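Local coordinates for ATP-dependent RNA helicase HrpB (Escherichia coli, PDB 6EUD), which hydrolyses ATP to ADP and phosphate as a DExH-box RNA helicase that binds single-stranded RNA, at residues P48-K53 against D152-I157; D510-L515 against G520-A525. One frame throughout, in Å; residues are numbered along the deposited sequence.

Contact 1 (P48-K53 against D152-I157)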
loop_
_atom_site.group_PDB
_atom_site.type_symbol
_atom_site.label_atom_id
_atom_site.label_comp_id
_atom_site.label_asym_id
_atom_site.label_seq_id
_atom_site.Cartn_x
_atom_site.Cartn_y
_atom_site.Cartn_z
ATOM N N PRO A 48 -42.035 -11.559 1.640
ATOM C CA PRO A 48 -42.155 -12.454 0.482
ATOM C C PRO A 48 -41.405 -11.944 -0.749
ATOM O O PRO A 48 -41.149 -12.720 -1.671
ATOM C CB PRO A 48 -43.666 -12.491 0.226
ATOM C CG PRO A 48 -44.162 -11.203 0.756
ATOM C CD PRO A 48 -43.313 -10.900 1.958
ATOM N N GLY A 49 -41.053 -10.662 -0.756
ATOM C CA GLY A 49 -40.301 -10.086 -1.856
ATOM C C GLY A 49 -38.908 -10.674 -1.994
ATOM O O GLY A 49 -38.383 -10.794 -3.104
ATOM N N ILE A 50 -38.308 -11.038 -0.863
ATOM C CA ILE A 50 -36.980 -11.651 -0.844
ATOM C C ILE A 50 -37.095 -13.163 -1.058
ATOM O O ILE A 50 -37.916 -13.825 -0.418
ATOM C CB ILE A 50 -36.234 -11.354 0.485
ATOM C CG1 ILE A 50 -35.498 -10.015 0.405
ATOM C CG2 ILE A 50 -35.237 -12.454 0.812
ATOM C CD1 ILE A 50 -36.404 -8.803 0.282
ATOM N N ASN A 51 -36.280 -13.702 -1.963
ATOM C CA ASN A 51 -36.370 -15.119 -2.315
ATOM C C ASN A 51 -35.178 -15.960 -1.856
ATOM O O ASN A 51 -34.085 -15.861 -2.412
ATOM C CB ASN A 51 -36.541 -15.278 -3.832
ATOM C CG ASN A 51 -37.943 -14.930 -4.305
ATOM O OD1 ASN A 51 -38.673 -14.197 -3.639
ATOM N ND2 ASN A 51 -38.326 -15.461 -5.464
ATOM N N GLY A 52 -35.402 -16.799 -0.849
ATOM C CA GLY A 52 -34.393 -17.742 -0.403
ATOM C C GLY A 52 -33.652 -17.350 0.862
ATOM O O GLY A 52 -34.260 -16.933 1.851
ATOM N N LYS A 53 -32.329 -17.493 0.816
ATOM C CA LYS A 53 -31.457 -17.263 1.963
ATOM C C LYS A 53 -30.979 -15.813 2.036
ATOM O O LYS A 53 -30.970 -15.106 1.031
ATOM C CB LYS A 53 -30.256 -18.203 1.897
ATOM C CG LYS A 53 -30.210 -19.216 3.022
ATOM C CD LYS A 53 -29.746 -20.552 2.476
ATOM C CE LYS A 53 -29.383 -21.530 3.590
ATOM N NZ LYS A 53 -30.369 -21.498 4.695
ATOM N N ASP A 152 -31.266 -10.964 -9.940
ATOM C CA ASP A 152 -32.344 -11.083 -8.960
ATOM C C ASP A 152 -31.788 -10.985 -7.550
ATOM O O ASP A 152 -32.524 -10.785 -6.587
ATOM C CB ASP A 152 -33.048 -12.421 -9.116
ATOM C CG ASP A 152 -32.137 -13.581 -8.780
ATOM O OD1 ASP A 152 -31.259 -13.919 -9.606
ATOM O OD2 ASP A 152 -32.267 -14.124 -7.663
ATOM N N LEU A 153 -30.479 -11.184 -7.440
ATOM C CA LEU A 153 -29.777 -11.139 -6.157
ATOM C C LEU A 153 -29.723 -9.718 -5.598
ATOM O O LEU A 153 -28.981 -8.877 -6.100
ATOM C CB LEU A 153 -28.358 -11.706 -6.304
ATOM C CG LEU A 153 -27.426 -11.564 -5.090
ATOM C CD1 LEU A 153 -27.867 -12.437 -3.912
ATOM C CD2 LEU A 153 -25.981 -11.860 -5.481
ATOM N N LYS A 154 -30.507 -9.451 -4.558
ATOM C CA LYS A 154 -30.585 -8.107 -3.982
ATOM C C LYS A 154 -29.425 -7.884 -3.025
ATOM O O LYS A 154 -28.743 -8.838 -2.651
ATOM C CB LYS A 154 -31.917 -7.902 -3.262
ATOM C CG LYS A 154 -33.122 -8.106 -4.145
ATOM C CD LYS A 154 -34.397 -8.007 -3.345
ATOM C CE LYS A 154 -35.611 -8.310 -4.203
ATOM N NZ LYS A 154 -36.869 -8.230 -3.405
ATOM N N LEU A 155 -29.218 -6.636 -2.609
ATOM C CA LEU A 155 -28.049 -6.295 -1.800
ATOM C C LEU A 155 -28.310 -5.131 -0.840
ATOM O O LEU A 155 -28.593 -4.003 -1.271
ATOM C CB LEU A 155 -26.869 -5.967 -2.726
ATOM C CG LEU A 155 -25.490 -5.775 -2.116
ATOM C CD1 LEU A 155 -25.107 -7.036 -1.384
ATOM C CD2 LEU A 155 -24.489 -5.446 -3.199
ATOM N N LEU A 156 -28.208 -5.404 0.460
ATOM C CA LEU A 156 -28.405 -4.363 1.465
ATOM C C LEU A 156 -27.115 -3.940 2.172
ATOM O O LEU A 156 -26.489 -4.713 2.897
ATOM C CB LEU A 156 -29.418 -4.821 2.509
ATOM C CG LEU A 156 -29.692 -3.798 3.619
ATOM C CD1 LEU A 156 -30.126 -2.459 3.025
ATOM C CD2 LEU A 156 -30.763 -4.328 4.538
ATOM N N ILE A 157 -26.733 -2.689 1.987
ATOM C CA ILE A 157 -25.546 -2.185 2.652
ATOM C C ILE A 157 -25.953 -1.299 3.819
ATOM O O ILE A 157 -26.632 -0.283 3.640
ATOM C CB ILE A 157 -24.648 -1.425 1.666
ATOM C CG1 ILE A 157 -24.299 -2.351 0.503
ATOM C CG2 ILE A 157 -23.387 -0.917 2.355
ATOM C CD1 ILE A 157 -23.512 -1.700 -0.587
#
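Lys154 reaches from the start of its strand to the backbone of Gly49 and the end of Ile50, at one end of the sheet of the first RecA-like, P-loop NTPase domain. Segment 48-53 is the loop that brings helix 40-45 round into strand 53-57; Lys154 opens strand 154-159. The two strands are not neighbours: strand 120-125 runs between them, parallel to both. The loop comes closest to strand 154-159 at the CA atoms of Ile50 and Lys154, 8.0 Å apart. A long side chain has to span that distance. Lys154 leaves its backbone with CG anti to its own carbonyl carbon (chi1 -58°), and beyond CG the chain is fully extended, which carries the ammonium all the way to the loop. Ile50 meets it at an oblique crossing, its branches turned so that CG2 is anti to the backbone N and CG1 lies beside that N. Its CD1 methyl sits beside the end of the lysine chain, nearest Lys154 NZ at 3.8 Å. The same isoleucine packs on Leu122 of the intervening strand and on Asp21. Asp21 is also the stronger polar partner of Lys154, forming a salt bridge with NZ through OD1; loop, strand and aspartate thus gather round one ammonium. Further along the strand, Leu156 lies against Leu122 and Ile124, while Leu155 is turned to helix 133-145. This is the end of the sheet at which the parallel strands begin, opposite the end that carries the P-loop. Across the contact itself there is one weak hydrogen bond, 3.0 Å from Lys154 NZ to Gly49 O, with NZ standing well above the plane of the peptide group and a C=O...NZ angle of only about 103°.

Contact 2 (D510-L515 against G520-A525)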
loop_
_atom_site.group_PDB
_atom_site.type_symbol
_atom_site.label_atom_id
_atom_site.label_comp_id
_atom_site.label_asym_id
_atom_site.label_seq_id
_atom_site.Cartn_x
_atom_site.Cartn_y
_atom_site.Cartn_z
ATOM N N ASP A 510 25.462 -9.134 19.147
ATOM C CA ASP A 510 24.404 -10.071 19.504
ATOM C C ASP A 510 23.057 -9.380 19.654
ATOM O O ASP A 510 22.911 -8.415 20.406
ATOM C CB ASP A 510 24.767 -10.818 20.788
ATOM C CG ASP A 510 25.721 -11.970 20.537
ATOM O OD1 ASP A 510 26.210 -12.103 19.395
ATOM O OD2 ASP A 510 25.985 -12.738 21.486
ATOM N N GLY A 511 22.072 -9.881 18.917
ATOM C CA GLY A 511 20.753 -9.279 18.885
ATOM C C GLY A 511 20.477 -8.476 17.624
ATOM O O GLY A 511 19.317 -8.260 17.278
ATOM N N ARG A 512 21.529 -8.015 16.948
ATOM C CA ARG A 512 21.360 -7.232 15.726
ATOM C C ARG A 512 21.437 -8.114 14.495
ATOM O O ARG A 512 22.458 -8.768 14.230
ATOM C CB ARG A 512 22.400 -6.108 15.602
ATOM C CG ARG A 512 21.777 -4.769 15.194
ATOM C CD ARG A 512 22.803 -3.764 14.694
ATOM N NE ARG A 512 23.962 -3.680 15.573
ATOM C CZ ARG A 512 25.156 -3.238 15.196
ATOM N NH1 ARG A 512 25.354 -2.829 13.950
ATOM N NH2 ARG A 512 26.149 -3.201 16.070
ATOM N N TYR A 513 20.346 -8.102 13.732
ATOM C CA TYR A 513 20.231 -8.919 12.539
ATOM C C TYR A 513 19.906 -8.078 11.313
ATOM O O TYR A 513 19.265 -7.030 11.407
ATOM C CB TYR A 513 19.153 -9.996 12.743
ATOM C CG TYR A 513 19.552 -11.066 13.740
ATOM C CD1 TYR A 513 20.283 -12.175 13.325
ATOM C CD2 TYR A 513 19.199 -10.971 15.093
ATOM C CE1 TYR A 513 20.664 -13.156 14.213
ATOM C CE2 TYR A 513 19.577 -11.957 15.993
ATOM C CZ TYR A 513 20.311 -13.045 15.544
ATOM O OH TYR A 513 20.701 -14.039 16.406
ATOM N N GLN A 514 20.344 -8.543 10.152
ATOM C CA GLN A 514 19.831 -8.001 8.900
ATOM C C GLN A 514 19.032 -9.077 8.162
ATOM O O GLN A 514 19.465 -10.246 8.074
ATOM C CB GLN A 514 20.965 -7.477 8.020
ATOM C CG GLN A 514 20.475 -6.845 6.732
ATOM C CD GLN A 514 21.592 -6.258 5.888
ATOM O OE1 GLN A 514 22.653 -6.872 5.703
ATOM N NE2 GLN A 514 21.362 -5.049 5.377
ATOM N N LEU A 515 17.866 -8.701 7.640
ATOM C CA LEU A 515 17.058 -9.662 6.882
ATOM C C LEU A 515 17.508 -9.708 5.419
ATOM O O LEU A 515 18.169 -8.780 4.937
ATOM C CB LEU A 515 15.570 -9.321 6.970
ATOM C CG LEU A 515 14.945 -9.230 8.368
ATOM C CD1 LEU A 515 13.453 -9.062 8.253
ATOM C CD2 LEU A 515 15.272 -10.444 9.219
ATOM N N GLY A 520 16.672 -4.131 8.888
ATOM C CA GLY A 520 17.216 -4.491 10.184
ATOM C C GLY A 520 16.201 -5.134 11.107
ATOM O O GLY A 520 15.056 -4.685 11.225
ATOM N N ALA A 521 16.634 -6.198 11.770
ATOM C CA ALA A 521 15.775 -6.936 12.684
ATOM C C ALA A 521 16.465 -7.070 14.028
ATOM O O ALA A 521 17.654 -7.403 14.101
ATOM C CB ALA A 521 15.429 -8.313 12.116
ATOM N N MET A 522 15.714 -6.821 15.092
ATOM C CA MET A 522 16.298 -6.798 16.419
ATOM C C MET A 522 15.739 -7.871 17.330
ATOM O O MET A 522 14.523 -8.046 17.442
ATOM C CB MET A 522 16.088 -5.430 17.065
ATOM C CG MET A 522 16.756 -4.303 16.303
ATOM S SD MET A 522 18.529 -4.558 16.113
ATOM C CE MET A 522 19.104 -4.436 17.802
ATOM N N LEU A 523 16.642 -8.564 18.004
ATOM C CA LEU A 523 16.251 -9.456 19.076
ATOM C C LEU A 523 16.962 -9.041 20.376
ATOM O O LEU A 523 18.062 -8.470 20.339
ATOM C CB LEU A 523 16.575 -10.895 18.691
ATOM C CG LEU A 523 15.822 -12.033 19.365
ATOM C CD1 LEU A 523 14.329 -11.875 19.156
ATOM C CD2 LEU A 523 16.313 -13.337 18.774
ATOM N N ASP A 524 16.319 -9.293 21.514
ATOM C CA ASP A 524 16.924 -9.038 22.820
ATOM C C ASP A 524 18.284 -9.717 22.910
ATOM O O ASP A 524 18.435 -10.877 22.533
ATOM C CB ASP A 524 16.017 -9.531 23.951
ATOM C CG ASP A 524 16.524 -9.129 25.332
ATOM O OD1 ASP A 524 16.029 -8.110 25.860
ATOM O OD2 ASP A 524 17.406 -9.820 25.893
ATOM N N ALA A 525 19.273 -8.981 23.406
ATOM C CA ALA A 525 20.633 -9.487 23.544
ATOM C C ALA A 525 20.729 -10.708 24.472
ATOM O O ALA A 525 21.690 -11.473 24.390
ATOM C CB ALA A 525 21.541 -8.381 24.044
#
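The Tyr513 ring has the carbonyl oxygen of Ala521 at its edge, near the ring plane and 4.0 Å from CD2, while Leu523 CB approaches CE2 obliquely. Around the ring Ile551, Ala504 and Leu535 add apolar cover, and its OH is hydrogen-bonded to His532 O. Strands 512-515 and 520-522 form an antiparallel hairpin within a small barrel whose strand pairing, including the parallel pair 520-522 with 548-552, is that of an OB fold. Tyr513 and Ala521 form the hydrogen-bonded pair, joined both ways: Ala521 N to Tyr513 O is almost straight (179°), the bond from Tyr513 N to Ala521 O more bent (144°). Leu523 N adds a third bond, 2.8 Å to Gly511 O. Tyr513 and Ala521 share a face, where the end of Leu515 brings CD2 to 3.6 Å from Ala521 CB. On the other face Arg512 and Met522 lie side by side, the sulfur SD 3.4 Å from Arg512 CG, because the methionine chain folds back at chi2 and chi3. An alanine in place of Met522 would lose the sulfur and methyl beside Arg512 CG and is likely to leave that arginine stem freer to turn. At Gly511 any CB would collide with Leu523 O. The chemistry implies a hairpin held by its backbone, with mostly apolar packing on one face and, on the more exposed one, van der Waals contact between arginine stem and thioether.

How the contacts relate
The two contacts belong to different domains and share no element: contact 1 sits in the ATP-binding RecA-like domain, contact 2 in the OB-type barrel, on opposite sides of the chain's centre with their centres about 55 Å apart. Both are partly buried, but differently. In contact 1 the segments, distant in sequence, barely touch, and one charged side chain reaches a loop at the end of a mainly parallel sheet, with a buried isoleucine beside it. Contact 2 joins strands adjacent in sequence over a far larger surface, through regular main-chain bonds and mostly apolar packing on one face. Neither includes an annotated nucleotide-binding residue.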